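Local coordinates for ankyrin repeat and SAM domain-containing protein 4B (Mus musculus, PDB 5F3X), which probably acts as a scaffold that recruits partner proteins through its ankyrin repeats, its SAM domain and a C-terminal PDZ-binding motif, at residues A62-K65 / R66-L70; M51-G54 / P55-V59. One frame throughout, in Å; residues are numbered along the deposited sequence.

Helix 53-71, the long C-terminal helix of the SAM fold, shows how one helix can be used differently along its length. Coming from the N terminus, the chain passes through the shorter helices and reaches contact 2 first, where residues 51-52, with Gln52 as N-cap, lead into the first turn of helix 53-71. Contact 1, residues 62-65 with 66-70, follows further along the same helix, its centre about 16 Å from that of contact 2. The two stand in series; they neither nest nor cross, and neither closes a long loop. Contact 2 ties the helix start to helix 43-48 and to Phe24 and Leu21, whereas contact 1 joins helix 35-39 to a surface used by another protein.

Contact 1: A62-K65 / R66-L70; sequences AIDK and RKQVL
Ile63 and Lys67 pair one helical turn apart because, with chi1 at -71°, Ile63 CG1 is turned beside the backbone N and the CG2 branch is left anti to it, while the lysine chain bends at chi3 and chi4. The two side chains run alongside each other, and Ile63 CG2 comes within 3.7 Å of Lys67 CE, so the contact uses a methyl and the last methylene of the lysine. On the next flank, the Asp64 CG lies anti to the backbone N (chi1 171°), and the carboxylate crosses obliquely past the Gln68 amide, their planes 54° apart. Oxygen faces oxygen as modelled, with Asp64 OD2 3.7 Å from Gln68 OE1, so this is proximity rather than a hydrogen bond. Beneath the side chains runs regular alpha-helical bonding: the amides of Arg66 to Val69 bond to the carbonyls four residues back, Lys67 N to Ile63 O at 2.9 Å among them. Ile63 also packs on Leu38 and Leu39 of helix 35-39, while Arg66 reaches Leu35. The extended Arg66 carries its guanidinium to the chain of another protein, where NH1 makes a salt bridge to an acidic side chain and NH2 bonds to the backbone; Lys65 NZ makes a second salt bridge, to an acidic side chain of that chain. The chemistry thus divides round the helix, with an apolar flank, Ile63, packed on helix 35-39 within the SAM domain and a basic one whose charges meet acidic side chains of the other protein.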
ATOM      1  N   ALA B  62      -0.136   5.827  22.361  1.00 54.10           N
ATOM      2  CA  ALA B  62       0.138   5.231  21.058  1.00 50.66           C
ATOM      3  C   ALA B  62      -0.182   3.746  21.048  1.00 55.17           C
ATOM      4  O   ALA B  62      -0.702   3.222  20.054  1.00 60.94           O
ATOM      5  CB  ALA B  62       1.600   5.457  20.677  1.00 44.62           C
ATOM      6  N   ILE B  63       0.149   3.047  22.139  1.00 53.19           N
ATOM      7  CA  ILE B  63      -0.141   1.623  22.251  1.00 51.97           C
ATOM      8  C   ILE B  63      -1.638   1.383  22.195  1.00 55.34           C
ATOM      9  O   ILE B  63      -2.115   0.403  21.615  1.00 60.19           O
ATOM     10  CB  ILE B  63       0.469   1.076  23.553  1.00 50.63           C
ATOM     11  CG1 ILE B  63       1.994   1.037  23.444  1.00 55.11           C
ATOM     12  CG2 ILE B  63      -0.108  -0.303  23.912  1.00 46.51           C
ATOM     13  CD1 ILE B  63       2.684   1.009  24.800  1.00 55.75           C
ATOM     14  N   ASP B  64      -2.402   2.271  22.803  1.00 58.90           N
ATOM     15  CA  ASP B  64      -3.827   2.038  22.906  1.00 66.34           C
ATOM     16  C   ASP B  64      -4.540   2.361  21.596  1.00 65.89           C
ATOM     17  O   ASP B  64      -5.469   1.643  21.197  1.00 66.92           O
ATOM     18  CB  ASP B  64      -4.385   2.857  24.059  1.00 73.91           C
ATOM     19  CG  ASP B  64      -5.878   2.832  24.095  1.00 84.67           C
ATOM     20  OD1 ASP B  64      -6.432   1.837  24.620  1.00 90.04           O
ATOM     21  OD2 ASP B  64      -6.486   3.799  23.566  1.00 86.30           O
ATOM     22  N   LYS B  65      -4.122   3.436  20.925  1.00 61.19           N
ATOM     23  CA  LYS B  65      -4.621   3.724  19.587  1.00 61.24           C
ATOM     24  C   LYS B  65      -4.404   2.535  18.660  1.00 63.22           C
ATOM     25  O   LYS B  65      -5.305   2.148  17.909  1.00 69.84           O
ATOM     26  CB  LYS B  65      -3.930   4.975  19.033  1.00 55.91           C
ATOM     27  CG  LYS B  65      -4.157   6.213  19.862  1.00 53.36           C
ATOM     28  CD  LYS B  65      -3.942   7.511  19.110  1.00 54.22           C
ATOM     29  CE  LYS B  65      -4.585   8.655  19.924  1.00 63.30           C
ATOM     30  NZ  LYS B  65      -4.732   9.983  19.225  1.00 66.54           N
ATOM     31  N   ARG B  66      -3.212   1.929  18.717  1.00 57.58           N
ATOM     32  CA  ARG B  66      -2.888   0.791  17.858  1.00 55.18           C
ATOM     33  C   ARG B  66      -3.696  -0.451  18.219  1.00 56.98           C
ATOM     34  O   ARG B  66      -4.148  -1.171  17.328  1.00 51.41           O
ATOM     35  CB  ARG B  66      -1.394   0.476  17.944  1.00 53.71           C
ATOM     36  CG  ARG B  66      -0.946  -0.828  17.209  1.00 54.16           C
ATOM     37  CD  ARG B  66       0.573  -1.008  17.345  1.00 50.45           C
ATOM     38  NE  ARG B  66       1.193  -2.038  16.503  1.00 52.26           N
ATOM     39  CZ  ARG B  66       1.584  -1.828  15.253  1.00 52.20           C
ATOM     40  NH1 ARG B  66       1.379  -0.646  14.684  1.00 51.01           N
ATOM     41  NH2 ARG B  66       2.159  -2.792  14.567  1.00 54.24           N
ATOM     42  N   LYS B  67      -3.823  -0.762  19.512  1.00 50.65           N
ATOM     43  CA  LYS B  67      -4.606  -1.929  19.912  1.00 66.07           C
ATOM     44  C   LYS B  67      -6.045  -1.804  19.424  1.00 66.02           C
ATOM     45  O   LYS B  67      -6.671  -2.797  19.024  1.00 67.75           O
ATOM     46  CB  LYS B  67      -4.588  -2.093  21.434  1.00 66.02           C
ATOM     47  CG  LYS B  67      -3.301  -2.633  22.026  1.00 66.35           C
ATOM     48  CD  LYS B  67      -3.581  -3.298  23.377  1.00 69.60           C
ATOM     49  CE  LYS B  67      -2.402  -3.172  24.337  1.00 70.71           C
ATOM     50  NZ  LYS B  67      -2.873  -2.978  25.772  1.00 74.07           N
ATOM     51  N   GLN B  68      -6.573  -0.580  19.430  1.00 65.03           N
ATOM     52  CA  GLN B  68      -7.970  -0.377  19.093  1.00 70.80           C
ATOM     53  C   GLN B  68      -8.218  -0.533  17.598  1.00 70.54           C
ATOM     54  O   GLN B  68      -9.149  -1.241  17.193  1.00 75.51           O
ATOM     55  CB  GLN B  68      -8.435   0.990  19.595  1.00 79.40           C
ATOM     56  CG  GLN B  68      -9.233   0.888  20.890  1.00 92.00           C
ATOM     57  CD  GLN B  68      -9.632   2.243  21.421  1.00 98.41           C
ATOM     58  OE1 GLN B  68      -9.111   3.275  20.966  1.00 99.26           O
ATOM     59  NE2 GLN B  68     -10.567   2.261  22.383  1.00100.89           N
ATOM     60  N   VAL B  69      -7.402   0.111  16.757  1.00 64.38           N
ATOM     61  CA  VAL B  69      -7.674   0.037  15.321  1.00 67.52           C
ATOM     62  C   VAL B  69      -7.320  -1.331  14.753  1.00 69.98           C
ATOM     63  O   VAL B  69      -7.894  -1.746  13.742  1.00 73.60           O
ATOM     64  CB  VAL B  69      -6.956   1.157  14.552  1.00 66.96           C
ATOM     65  CG1 VAL B  69      -7.458   2.501  15.029  1.00 54.08           C
ATOM     66  CG2 VAL B  69      -5.437   1.034  14.698  1.00 50.72           C
ATOM     67  N   LEU B  70      -6.395  -2.064  15.380  1.00 68.92           N
ATOM     68  CA  LEU B  70      -6.191  -3.451  14.974  1.00 70.89           C
ATOM     69  C   LEU B  70      -7.421  -4.300  15.269  1.00 78.99           C
ATOM     70  O   LEU B  70      -7.715  -5.240  14.527  1.00 83.74           O
ATOM     71  CB  LEU B  70      -4.952  -4.037  15.657  1.00 65.74           C
ATOM     72  CG  LEU B  70      -3.583  -3.543  15.159  1.00 63.11           C
ATOM     73  CD1 LEU B  70      -2.437  -4.438  15.666  1.00 62.51           C
ATOM     74  CD2 LEU B  70      -3.539  -3.398  13.629  1.00 60.49           C
TER

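Contact 2: M51-G54 / P55-V59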
ATOM      1  N   MET B  51      10.941   5.136  33.019  1.00 70.11           N
ATOM      2  CA  MET B  51      10.379   6.083  32.065  1.00 65.49           C
ATOM      3  C   MET B  51       9.568   7.119  32.835  1.00 58.44           C
ATOM      4  O   MET B  51       8.751   6.763  33.692  1.00 56.27           O
ATOM      5  CB  MET B  51       9.509   5.352  31.038  1.00 63.08           C
ATOM      6  CG  MET B  51       8.938   6.252  29.960  1.00 63.31           C
ATOM      7  SD  MET B  51       8.465   5.359  28.470  1.00 62.68           S
ATOM      8  CE  MET B  51       9.866   4.263  28.317  1.00 65.05           C
ATOM      9  N   GLN B  52       9.803   8.396  32.559  1.00 60.88           N
ATOM     10  CA  GLN B  52       9.093   9.389  33.347  1.00 61.94           C
ATOM     11  C   GLN B  52       7.689   9.619  32.782  1.00 56.88           C
ATOM     12  O   GLN B  52       7.337   9.152  31.694  1.00 54.80           O
ATOM     13  CB  GLN B  52       9.895  10.689  33.410  1.00 73.77           C
ATOM     14  CG  GLN B  52      11.325  10.471  33.873  1.00 83.10           C
ATOM     15  CD  GLN B  52      11.802  11.508  34.873  1.00 93.69           C
ATOM     16  OE1 GLN B  52      11.284  11.601  35.991  1.00 96.75           O
ATOM     17  NE2 GLN B  52      12.798  12.301  34.474  1.00 98.55           N
ATOM     18  N   LEU B  53       6.899  10.399  33.524  1.00 53.38           N
ATOM     19  CA  LEU B  53       5.458  10.418  33.289  1.00 53.74           C
ATOM     20  C   LEU B  53       5.120  10.873  31.873  1.00 53.40           C
ATOM     21  O   LEU B  53       4.253  10.281  31.217  1.00 52.38           O
ATOM     22  CB  LEU B  53       4.765  11.310  34.321  1.00 54.75           C
ATOM     23  CG  LEU B  53       3.261  11.566  34.167  1.00 53.84           C
ATOM     24  CD1 LEU B  53       2.477  10.282  34.025  1.00 53.36           C
ATOM     25  CD2 LEU B  53       2.778  12.301  35.377  1.00 56.53           C
ATOM     26  N   GLY B  54       5.812  11.895  31.374  1.00 56.34           N
ATOM     27  CA  GLY B  54       5.526  12.440  30.073  1.00 47.10           C
ATOM     28  C   GLY B  54       5.580  11.404  28.974  1.00 49.50           C
ATOM     29  O   GLY B  54       4.606  11.194  28.247  1.00 50.13           O
ATOM     30  N   PRO B  55       6.725  10.736  28.810  1.00 49.56           N
ATOM     31  CA  PRO B  55       6.795   9.734  27.736  1.00 50.48           C
ATOM     32  C   PRO B  55       5.980   8.499  28.028  1.00 51.65           C
ATOM     33  O   PRO B  55       5.528   7.847  27.086  1.00 50.65           O
ATOM     34  CB  PRO B  55       8.295   9.432  27.602  1.00 43.48           C
ATOM     35  CG  PRO B  55       8.973  10.138  28.689  1.00 47.53           C
ATOM     36  CD  PRO B  55       8.061  11.165  29.267  1.00 48.42           C
ATOM     37  N   ARG B  56       5.747   8.169  29.299  1.00 54.09           N
ATOM     38  CA  ARG B  56       4.847   7.063  29.611  1.00 49.79           C
ATOM     39  C   ARG B  56       3.483   7.296  28.984  1.00 49.82           C
ATOM     40  O   ARG B  56       2.947   6.420  28.300  1.00 49.34           O
ATOM     41  CB  ARG B  56       4.719   6.897  31.123  1.00 49.22           C
ATOM     42  CG  ARG B  56       5.351   5.644  31.677  1.00 47.94           C
ATOM     43  CD  ARG B  56       5.807   5.843  33.111  1.00 48.08           C
ATOM     44  NE  ARG B  56       4.774   6.422  33.976  1.00 48.32           N
ATOM     45  CZ  ARG B  56       5.045   7.232  34.992  1.00 49.91           C
ATOM     46  NH1 ARG B  56       6.302   7.545  35.250  1.00 48.46           N
ATOM     47  NH2 ARG B  56       4.072   7.743  35.745  1.00 53.96           N
ATOM     48  N   LYS B  57       2.923   8.499  29.181  1.00 51.17           N
ATOM     49  CA  LYS B  57       1.612   8.815  28.619  1.00 50.65           C
ATOM     50  C   LYS B  57       1.632   8.754  27.094  1.00 54.05           C
ATOM     51  O   LYS B  57       0.712   8.206  26.482  1.00 56.80           O
ATOM     52  CB  LYS B  57       1.158  10.185  29.105  1.00 53.24           C
ATOM     53  CG  LYS B  57       1.037  10.328  30.634  1.00 58.46           C
ATOM     54  CD  LYS B  57      -0.016   9.401  31.258  1.00 59.18           C
ATOM     55  CE  LYS B  57       0.586   8.101  31.855  1.00 53.66           C
ATOM     56  NZ  LYS B  57      -0.408   7.002  31.889  1.00 54.41           N
ATOM     57  N   LYS B  58       2.681   9.287  26.461  1.00 52.60           N
ATOM     58  CA  LYS B  58       2.748   9.255  25.003  1.00 49.91           C
ATOM     59  C   LYS B  58       2.845   7.827  24.492  1.00 48.76           C
ATOM     60  O   LYS B  58       2.127   7.444  23.564  1.00 51.18           O
ATOM     61  CB  LYS B  58       3.926  10.097  24.500  1.00 53.31           C
ATOM     62  CG  LYS B  58       3.636  11.605  24.480  1.00 56.01           C
ATOM     63  CD  LYS B  58       4.900  12.451  24.573  1.00 54.44           C
ATOM     64  CE  LYS B  58       4.528  13.928  24.609  1.00 56.48           C
ATOM     65  NZ  LYS B  58       5.726  14.811  24.426  1.00 59.26           N
ATOM     66  N   VAL B  59       3.722   7.019  25.096  1.00 48.13           N
ATOM     67  CA  VAL B  59       3.817   5.602  24.726  1.00 46.96           C
ATOM     68  C   VAL B  59       2.467   4.908  24.891  1.00 46.08           C
ATOM     69  O   VAL B  59       2.002   4.209  23.988  1.00 46.08           O
ATOM     70  CB  VAL B  59       4.902   4.882  25.547  1.00 47.23           C
ATOM     71  CG1 VAL B  59       4.979   3.477  25.132  1.00 50.36           C
ATOM     72  CG2 VAL B  59       6.249   5.476  25.309  1.00 48.94           C
TER
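Arg56 folds back over the start of its own helix to reach Met51. Its NH1 donates to Met51 O at 3.0 Å, an almost straight bond (167°) that lies in both the guanidinium plane and the carbonyl plane. The bend at chi3 (50°) turns the group so that Leu53 CA sits over the centre of one face, and Leu53 CD1 approaches NH2 at 3.5 Å from a side chain set roughly perpendicular to the arginine. The same leucine methyl meets Lys57 CE at 3.6 Å. On another side, Met51 places CG 4.0 Å from Pro55 CB and SD 3.9 Å from Val59 CG2. Behind these side chains, Gln52 occupies the N-cap, and Arg56 N bonds to its O at 3.0 Å, so Arg56 holds the helix start by main chain and side chain together. A salt bridge from Arg56 NE to Asp43 OD1 steadies the guanidinium from outside. Replacing Arg56 by a leucine would probably leave Met51 O without its side-chain donor and Asp43 without this salt bridge, and take away the flat group packed on Leu53. Further out, Arg56 rests on Leu46 and Gln47 of helix 43-48, Met51 and Pro55 pack on Phe24, and Val59 touches Leu21, which seats the beginning of helix 53-71 against the preceding helix and the loop between helix 11-18 and helix 25-30.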